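PDB 4ECN: leucine-rich repeat protein, which is of unknown function but is probably an extracellular binding protein, carrying leucine-rich repeats behind two domains of the transthyretin clan. Local coordinates for residues Asp395-Leu400 against Glu413-Lys418; Gly647-Ser652 against Ser676-Ser681; Phe135-Glu140 against Ala203-Ala208. All coordinates share one frame; numbering follows the deposited sequence.

Contact 1. Residues Asp395-Leu400 against Glu413-Lys418; sequences DQRLNL and EMKPIK
Arg397 reaches across to Lys415 and Ile417 with a guanidinium group that is held at its edge and covered on one face. Its NH1 donates to Lys415 O at 2.7 Å, with an N-H...O angle of 147°, and NH2 adds a weak bond to the same carbonyl. The covering group is Ile417: CG1 sits over the centre of the guanidinium, 3.5 Å above its plane, while CD1 packs against Arg397 CB at 3.8 Å. The second branch, the methyl CG2, turns to Leu398 CD2 at 3.8 Å. Ile417 therefore touches both Arg397 and Leu398, one branch to each.

The orientation of Arg397 is fixed from its own segment. Asp395 forms a side-on salt bridge with it, OD1 to NE and OD2 to NH2, both at 3.0 Å and both through syn lone pairs, nearly in the guanidinium plane. The chain of Arg397 bends at chi3 (-56°), bringing NE and NH2 round to the carboxylate. OD2 also takes the backbone N of Lys418 at 3.2 Å, met from above the carboxylate plane, so a single oxygen serves both segments. One water bridges Asp395 N and Lys418 O.

Asp395 OD1 accepts from Arg397 N, the defining bond of an Asx turn, here leading into a short 3-10 segment. The contact clamps together the two ends of the loop that carries helix 402-409, apparently an insertion in the leucine-rich repeat fold.

Contact 2. Residues Gly647-Ser652 against Ser676-Ser681; sequences GSVDFS and STVTLS
Asp650, a buried acid at the C-terminal end of strand 648-650, lies against the methyl group of Thr679, its OD1 3.6 Å from Thr679 CG2. The same oxygen accepts two bonds from Ser652: one from the backbone N at 3.1 Å, which forms an Asx turn, and one from OG at 2.7 Å. The N-H comes from above the carboxylate plane, the hydroxyl closer to it on the syn side. With CG anti to the backbone N (chi1 180°), the carboxylate lies beside the carbonyl carbon, on the side where the chain turns toward Ser652. Asp650 OD2 is satisfied by Tyr394, and Thr679 OG1 probably by Gln396.

Strands 648-650 and 677-679 run 4° from parallel with axes 4.9 Å apart. Backbone bonds alternate in direction: Thr677 N to Gly647 O, Val649 N to Thr677 O, Thr679 N to Val649 O, then Phe651 N to Thr679 O (2.9 Å). On the face opposite Asp650, Val649 CG2 meets Val678 CG2 at 3.9 Å, the two side chains side by side and pointing the same way. Beyond the strands, Leu680 CD2 reaches Phe651 CB at 3.8 Å, and the ring of Phe651 meets that of Phe626 almost parallel.

The chemistry separates two faces: valines turn into the apolar interior of the repeats, whereas Ser648, Asp650, Thr677 and Thr679 form a polar face that is covered by the loop bearing Tyr394 and Gln396, consistent with a docking surface for it.

Contact 3. Residues Phe135-Glu140 against Ala203-Ala208; sequences FKLSKE and ATCDSA
Leu137 pairs with Ala203, and Lys136 with Thr204, where two antiparallel strands pair inside a beta-sheet of the second DUF4458 domain, a family of the transthyretin clan. The axes of strands 135-139 and 203-206 approach to 4.7 Å at 164° between their directions.

The backbone bonds come first. Leu137 N donates to Ala203 O at 2.8 Å, and the return bond from Ala203 N to Leu137 O is weak at 3.4 Å. Two pairs farther on, Cys205 N donates to Phe135 O at 3.1 Å, nearly straight at hydrogen (166°). The strand 130-139 is bonded along its other edge to strand 251-259, so it is an inner strand here.

Apolar contacts gather on the face that carries Phe135, Leu137, Ala203 and Cys205. Leu137 CD1 touches Cys205 SG at 4.0 Å, a diagonal contact that skips one residue pair. Cys205 CB lies at the edge of the Phe135 ring, near its plane. Phe135 continues onto Val160, Leu173 and Met176, placing this face in the domain interior.

The opposite face is more polar and only partly covered. Lys136 CB meets Thr204 CG2 at 4.2 Å, the lysine chain then leading away. Thr204 has OG1 between its backbone N and carbonyl carbon (chi1 55°), which sends CG2 toward Phe135 O, 3.6 Å away, while the OG1 hydroxyl donates to Asp206 OD1 at 2.9 Å.

In the fold
Along the chain contact 3 comes first, then contact 1, then contact 2, each closing before the next opens. Contacts 1 and 2 are neighbours, their centres 12 Å apart, and they touch through Gln396 and Asn399, which meet Ser648, Asp650 and Thr679. Contact 1 belongs to a long excursion between strands 351-353 and 452-456 of the first repeat sheet, yet it lies against strands 646-650, 675-679 and 701-703 of the second, so the excursion probably bridges the two sheets. Contact 3 sits in the DUF4458 region, in a separate mixed beta-sheet on the opposite side of the chain's centre, its centre about 75 Å from that of contact 1 and 79 Å from that of contact 2.

Contact 1. Residues Asp395-Leu400 against Glu413-Lys418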
loop_
_atom_site.group_PDB
_atom_site.type_symbol
_atom_site.label_atom_id
_atom_site.label_comp_id
_atom_site.label_asym_id
_atom_site.label_seq_id
_atom_site.Cartn_x
_atom_site.Cartn_y
_atom_site.Cartn_z
ATOM N N ASP A 395 15.085 -6.996 12.988
ATOM C CA ASP A 395 15.697 -7.704 14.119
ATOM C C ASP A 395 17.231 -7.422 14.108
ATOM O O ASP A 395 17.923 -7.747 13.126
ATOM C CB ASP A 395 15.361 -9.206 13.994
ATOM C CG ASP A 395 15.652 -10.088 15.189
ATOM O OD1 ASP A 395 16.710 -9.890 15.832
ATOM O OD2 ASP A 395 14.855 -11.038 15.439
ATOM N N GLN A 396 17.731 -6.730 15.168
ATOM C CA GLN A 396 19.138 -6.302 15.293
ATOM C C GLN A 396 20.114 -7.468 15.289
ATOM O O GLN A 396 21.287 -7.266 14.953
ATOM C CB GLN A 396 19.376 -5.468 16.555
ATOM C CG GLN A 396 18.838 -4.055 16.429
ATOM C CD GLN A 396 19.291 -3.368 15.171
ATOM O OE1 GLN A 396 20.483 -3.169 14.916
ATOM N NE2 GLN A 396 18.334 -2.994 14.363
ATOM N N ARG A 397 19.622 -8.691 15.577
ATOM C CA ARG A 397 20.441 -9.908 15.540
ATOM C C ARG A 397 20.765 -10.332 14.074
ATOM O O ARG A 397 21.602 -11.204 13.904
ATOM C CB ARG A 397 19.781 -11.050 16.305
ATOM C CG ARG A 397 19.659 -10.737 17.806
ATOM C CD ARG A 397 18.821 -11.758 18.541
ATOM N NE ARG A 397 17.483 -11.889 17.958
ATOM C CZ ARG A 397 16.602 -12.822 18.298
ATOM N NH1 ARG A 397 16.894 -13.710 19.243
ATOM N NH2 ARG A 397 15.427 -12.884 17.687
ATOM N N LEU A 398 20.216 -9.644 13.038
ATOM C CA LEU A 398 20.534 -9.883 11.619
ATOM C C LEU A 398 21.889 -9.231 11.244
ATOM O O LEU A 398 22.323 -9.346 10.094
ATOM C CB LEU A 398 19.420 -9.345 10.679
ATOM C CG LEU A 398 18.028 -9.985 10.744
ATOM C CD1 LEU A 398 16.997 -9.085 10.132
ATOM C CD2 LEU A 398 18.013 -11.345 10.093
ATOM N N ASN A 399 22.522 -8.508 12.211
ATOM C CA ASN A 399 23.834 -7.857 12.091
ATOM C C ASN A 399 24.943 -8.798 12.642
ATOM O O ASN A 399 26.141 -8.502 12.528
ATOM C CB ASN A 399 23.838 -6.500 12.817
ATOM C CG ASN A 399 22.811 -5.478 12.329
ATOM O OD1 ASN A 399 22.257 -4.725 13.123
ATOM N ND2 ASN A 399 22.528 -5.402 11.028
ATOM N N LEU A 400 24.525 -9.939 13.237
ATOM C CA LEU A 400 25.426 -10.972 13.726
ATOM C C LEU A 400 25.838 -11.836 12.582
ATOM O O LEU A 400 25.158 -11.853 11.548
ATOM C CB LEU A 400 24.750 -11.820 14.814
ATOM C CG LEU A 400 24.376 -11.149 16.143
ATOM C CD1 LEU A 400 23.415 -12.011 16.917
ATOM C CD2 LEU A 400 25.591 -10.929 17.001
ATOM N N GLU A 413 15.868 -21.490 24.309
ATOM C CA GLU A 413 15.878 -20.522 25.419
ATOM C C GLU A 413 15.856 -19.057 24.909
ATOM O O GLU A 413 15.759 -18.138 25.726
ATOM C CB GLU A 413 17.111 -20.712 26.328
ATOM C CG GLU A 413 17.230 -22.042 27.057
ATOM C CD GLU A 413 18.464 -22.125 27.943
ATOM O OE1 GLU A 413 19.599 -22.108 27.408
ATOM O OE2 GLU A 413 18.290 -22.208 29.181
HETATM N N MSE A 414 15.996 -18.839 23.576
HETATM C CA MSE A 414 16.008 -17.516 22.938
HETATM C C MSE A 414 15.015 -17.488 21.771
HETATM O O MSE A 414 14.826 -18.514 21.112
HETATM C CB MSE A 414 17.426 -17.153 22.461
HETATM C CG MSE A 414 18.445 -16.966 23.601
HETATM SE SE MSE A 414 20.354 -17.067 23.017
HETATM C CE MSE A 414 21.303 -17.020 24.778
ATOM N N LYS A 415 14.365 -16.327 21.528
ATOM C CA LYS A 415 13.378 -16.193 20.451
ATOM C C LYS A 415 14.071 -16.265 19.070
ATOM O O LYS A 415 15.195 -15.770 18.938
ATOM C CB LYS A 415 12.546 -14.900 20.577
ATOM C CG LYS A 415 13.299 -13.584 20.397
ATOM C CD LYS A 415 12.337 -12.443 20.046
ATOM C CE LYS A 415 13.064 -11.199 19.576
ATOM N NZ LYS A 415 12.135 -10.187 19.010
ATOM N N PRO A 416 13.445 -16.899 18.043
ATOM C CA PRO A 416 14.116 -17.013 16.730
ATOM C C PRO A 416 14.321 -15.661 16.052
ATOM O O PRO A 416 13.577 -14.703 16.312
ATOM C CB PRO A 416 13.158 -17.883 15.909
ATOM C CG PRO A 416 11.847 -17.732 16.562
ATOM C CD PRO A 416 12.130 -17.568 18.029
ATOM N N ILE A 417 15.336 -15.589 15.177
ATOM C CA ILE A 417 15.669 -14.353 14.480
ATOM C C ILE A 417 14.751 -14.252 13.250
ATOM O O ILE A 417 14.699 -15.167 12.419
ATOM C CB ILE A 417 17.179 -14.270 14.147
ATOM C CG1 ILE A 417 18.011 -14.464 15.435
ATOM C CG2 ILE A 417 17.498 -12.928 13.485
ATOM C CD1 ILE A 417 19.416 -14.656 15.288
ATOM N N LYS A 418 13.994 -13.133 13.195
ATOM C CA LYS A 418 13.008 -12.773 12.177
ATOM C C LYS A 418 13.681 -12.250 10.909
ATOM O O LYS A 418 14.190 -11.123 10.942
ATOM C CB LYS A 418 12.058 -11.688 12.739
ATOM C CG LYS A 418 11.272 -12.070 13.986
ATOM C CD LYS A 418 11.115 -10.865 14.931
ATOM C CE LYS A 418 10.327 -11.181 16.192
ATOM N NZ LYS A 418 10.921 -12.289 17.004
HETATM O O HOH W 1 13.361 -8.058 10.904
#

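Contact 2. Residues Gly647-Ser652 against Ser676-Ser681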
loop_
_atom_site.group_PDB
_atom_site.type_symbol
_atom_site.label_atom_id
_atom_site.label_comp_id
_atom_site.label_asym_id
_atom_site.label_seq_id
_atom_site.Cartn_x
_atom_site.Cartn_y
_atom_site.Cartn_z
ATOM N N GLY A 647 14.500 -2.897 23.578
ATOM C CA GLY A 647 14.949 -4.059 22.822
ATOM C C GLY A 647 16.345 -3.885 22.243
ATOM O O GLY A 647 17.167 -4.813 22.322
ATOM N N SER A 648 16.639 -2.683 21.677
ATOM C CA SER A 648 17.932 -2.441 21.052
ATOM C C SER A 648 18.219 -0.961 20.642
ATOM O O SER A 648 17.302 -0.155 20.444
ATOM C CB SER A 648 18.025 -3.278 19.779
ATOM O OG SER A 648 16.944 -3.023 18.893
ATOM N N VAL A 649 19.515 -0.652 20.447
ATOM C CA VAL A 649 19.975 0.603 19.872
ATOM C C VAL A 649 20.864 0.223 18.718
ATOM O O VAL A 649 21.704 -0.675 18.884
ATOM C CB VAL A 649 20.655 1.589 20.845
ATOM C CG1 VAL A 649 19.641 2.227 21.766
ATOM C CG2 VAL A 649 21.786 0.937 21.634
ATOM N N ASP A 650 20.656 0.831 17.537
ATOM C CA ASP A 650 21.481 0.535 16.360
ATOM C C ASP A 650 22.360 1.745 15.998
ATOM O O ASP A 650 21.874 2.797 15.539
ATOM C CB ASP A 650 20.623 0.109 15.154
ATOM C CG ASP A 650 21.380 -0.220 13.867
ATOM O OD1 ASP A 650 22.611 -0.531 13.946
ATOM O OD2 ASP A 650 20.737 -0.222 12.787
ATOM N N PHE A 651 23.669 1.571 16.200
ATOM C CA PHE A 651 24.666 2.591 15.893
ATOM C C PHE A 651 25.658 2.084 14.857
ATOM O O PHE A 651 26.773 2.591 14.773
ATOM C CB PHE A 651 25.403 3.010 17.172
ATOM C CG PHE A 651 24.581 3.755 18.188
ATOM C CD1 PHE A 651 24.253 5.090 17.992
ATOM C CD2 PHE A 651 24.238 3.163 19.391
ATOM C CE1 PHE A 651 23.540 5.797 18.950
ATOM C CE2 PHE A 651 23.526 3.870 20.357
ATOM C CZ PHE A 651 23.165 5.179 20.126
ATOM N N SER A 652 25.259 1.088 14.069
ATOM C CA SER A 652 26.121 0.530 13.032
ATOM C C SER A 652 26.395 1.571 11.943
ATOM O O SER A 652 25.601 2.490 11.762
ATOM C CB SER A 652 25.503 -0.732 12.422
ATOM O OG SER A 652 24.248 -0.490 11.805
ATOM N N SER A 676 18.762 -4.460 25.544
ATOM C CA SER A 676 19.244 -5.838 25.487
ATOM C C SER A 676 20.294 -6.015 24.400
ATOM O O SER A 676 21.254 -6.731 24.629
ATOM C CB SER A 676 18.085 -6.795 25.245
ATOM O OG SER A 676 17.063 -6.612 26.215
ATOM N N THR A 677 20.129 -5.356 23.230
ATOM C CA THR A 677 21.071 -5.452 22.113
ATOM C C THR A 677 21.637 -4.057 21.782
ATOM O O THR A 677 20.902 -3.067 21.685
ATOM C CB THR A 677 20.418 -6.106 20.882
ATOM O OG1 THR A 677 19.953 -7.420 21.217
ATOM C CG2 THR A 677 21.369 -6.210 19.705
ATOM N N VAL A 678 22.973 -3.997 21.629
ATOM C CA VAL A 678 23.707 -2.775 21.296
ATOM C C VAL A 678 24.518 -3.080 20.056
ATOM O O VAL A 678 25.340 -3.997 20.093
ATOM C CB VAL A 678 24.564 -2.235 22.468
ATOM C CG1 VAL A 678 25.404 -1.044 22.029
ATOM C CG2 VAL A 678 23.684 -1.863 23.655
ATOM N N THR A 679 24.218 -2.377 18.933
ATOM C CA THR A 679 24.916 -2.610 17.675
ATOM C C THR A 679 25.885 -1.487 17.446
ATOM O O THR A 679 25.480 -0.330 17.321
ATOM C CB THR A 679 23.956 -2.768 16.502
ATOM O OG1 THR A 679 22.860 -3.618 16.860
ATOM C CG2 THR A 679 24.667 -3.242 15.229
ATOM N N LEU A 680 27.171 -1.831 17.411
ATOM C CA LEU A 680 28.250 -0.881 17.221
ATOM C C LEU A 680 29.197 -1.362 16.137
ATOM O O LEU A 680 30.352 -0.950 16.103
ATOM C CB LEU A 680 28.994 -0.671 18.547
ATOM C CG LEU A 680 28.267 0.121 19.642
ATOM C CD1 LEU A 680 28.907 -0.110 20.997
ATOM C CD2 LEU A 680 28.179 1.588 19.295
ATOM N N SER A 681 28.702 -2.208 15.226
ATOM C CA SER A 681 29.487 -2.743 14.110
ATOM C C SER A 681 29.691 -1.650 13.062
ATOM O O SER A 681 28.870 -0.726 12.987
ATOM C CB SER A 681 28.824 -3.974 13.511
ATOM O OG SER A 681 27.508 -3.675 13.095
#

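Contact 3. Residues Phe135-Glu140 against Ala203-Ala208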
loop_
_atom_site.group_PDB
_atom_site.type_symbol
_atom_site.label_atom_id
_atom_site.label_comp_id
_atom_site.label_asym_id
_atom_site.label_seq_id
_atom_site.Cartn_x
_atom_site.Cartn_y
_atom_site.Cartn_z
ATOM N N PHE A 135 -43.601 2.698 -22.658
ATOM C CA PHE A 135 -43.833 2.828 -21.225
ATOM C C PHE A 135 -45.006 3.750 -20.934
ATOM O O PHE A 135 -45.367 4.603 -21.754
ATOM C CB PHE A 135 -42.560 3.343 -20.531
ATOM C CG PHE A 135 -41.420 2.371 -20.711
ATOM C CD1 PHE A 135 -41.257 1.300 -19.840
ATOM C CD2 PHE A 135 -40.574 2.463 -21.810
ATOM C CE1 PHE A 135 -40.244 0.367 -20.044
ATOM C CE2 PHE A 135 -39.557 1.530 -22.005
ATOM C CZ PHE A 135 -39.392 0.503 -21.116
ATOM N N LYS A 136 -45.613 3.532 -19.767
ATOM C CA LYS A 136 -46.722 4.291 -19.229
ATOM C C LYS A 136 -46.376 4.623 -17.795
ATOM O O LYS A 136 -46.313 3.729 -16.927
ATOM C CB LYS A 136 -48.024 3.500 -19.362
ATOM C CG LYS A 136 -49.270 4.150 -18.776
ATOM C CD LYS A 136 -50.338 3.067 -18.588
ATOM C CE LYS A 136 -51.658 3.535 -18.031
ATOM N NZ LYS A 136 -52.418 4.328 -19.027
ATOM N N LEU A 137 -46.058 5.908 -17.579
ATOM C CA LEU A 137 -45.703 6.486 -16.285
ATOM C C LEU A 137 -46.979 6.663 -15.461
ATOM O O LEU A 137 -47.951 7.211 -15.965
ATOM C CB LEU A 137 -44.958 7.819 -16.470
ATOM C CG LEU A 137 -43.488 7.789 -16.883
ATOM C CD1 LEU A 137 -43.295 7.319 -18.332
ATOM C CD2 LEU A 137 -42.887 9.176 -16.758
ATOM N N SER A 138 -46.986 6.168 -14.218
ATOM C CA SER A 138 -48.163 6.185 -13.356
ATOM C C SER A 138 -47.821 6.581 -11.926
ATOM O O SER A 138 -46.727 6.248 -11.463
ATOM C CB SER A 138 -48.790 4.794 -13.347
ATOM O OG SER A 138 -48.762 4.163 -14.621
ATOM N N LYS A 139 -48.763 7.239 -11.206
ATOM C CA LYS A 139 -48.580 7.607 -9.795
ATOM C C LYS A 139 -48.736 6.379 -8.885
ATOM O O LYS A 139 -49.758 5.699 -8.945
ATOM C CB LYS A 139 -49.566 8.699 -9.354
ATOM C CG LYS A 139 -49.385 10.065 -9.986
ATOM C CD LYS A 139 -50.283 11.079 -9.269
ATOM C CE LYS A 139 -50.186 12.481 -9.821
ATOM N NZ LYS A 139 -51.008 13.446 -9.041
ATOM N N GLU A 140 -47.718 6.095 -8.056
ATOM C CA GLU A 140 -47.667 4.980 -7.091
ATOM C C GLU A 140 -47.269 5.539 -5.724
ATOM O O GLU A 140 -46.698 6.633 -5.655
ATOM C CB GLU A 140 -46.678 3.877 -7.559
ATOM C CG GLU A 140 -46.766 2.549 -6.810
ATOM C CD GLU A 140 -45.445 1.886 -6.439
ATOM O OE1 GLU A 140 -44.769 2.399 -5.517
ATOM O OE2 GLU A 140 -45.123 0.816 -7.007
ATOM N N ALA A 203 -48.820 9.649 -18.153
ATOM C CA ALA A 203 -48.057 10.052 -19.344
ATOM C C ALA A 203 -47.328 8.858 -19.997
ATOM O O ALA A 203 -47.163 7.838 -19.336
ATOM C CB ALA A 203 -47.055 11.116 -18.951
ATOM N N THR A 204 -46.885 8.975 -21.281
ATOM C CA THR A 204 -46.241 7.851 -21.984
ATOM C C THR A 204 -44.977 8.197 -22.808
ATOM O O THR A 204 -44.766 9.339 -23.214
ATOM C CB THR A 204 -47.230 7.214 -22.977
ATOM O OG1 THR A 204 -47.743 8.213 -23.865
ATOM C CG2 THR A 204 -48.364 6.465 -22.296
ATOM N N CYS A 205 -44.163 7.152 -23.082
ATOM C CA CYS A 205 -42.967 7.166 -23.939
ATOM C C CYS A 205 -43.364 6.545 -25.268
ATOM O O CYS A 205 -43.405 5.315 -25.387
ATOM C CB CYS A 205 -41.799 6.431 -23.281
ATOM S SG CYS A 205 -41.184 7.215 -21.770
ATOM N N ASP A 206 -43.763 7.397 -26.235
ATOM C CA ASP A 206 -44.305 6.971 -27.528
ATOM C C ASP A 206 -43.233 6.331 -28.448
ATOM O O ASP A 206 -43.580 5.392 -29.170
ATOM C CB ASP A 206 -44.985 8.149 -28.232
ATOM C CG ASP A 206 -46.260 8.639 -27.534
ATOM O OD1 ASP A 206 -46.774 7.913 -26.630
ATOM O OD2 ASP A 206 -46.761 9.735 -27.908
ATOM N N SER A 207 -41.959 6.787 -28.412
ATOM C CA SER A 207 -40.919 6.128 -29.206
ATOM C C SER A 207 -40.595 4.746 -28.576
ATOM O O SER A 207 -40.149 4.674 -27.417
ATOM C CB SER A 207 -39.670 6.998 -29.318
ATOM O OG SER A 207 -39.905 8.211 -30.014
ATOM N N ALA A 208 -40.896 3.651 -29.316
ATOM C CA ALA A 208 -40.660 2.283 -28.853
ATOM C C ALA A 208 -39.179 1.995 -28.728
ATOM O O ALA A 208 -38.371 2.607 -29.432
ATOM C CB ALA A 208 -41.291 1.286 -29.804
#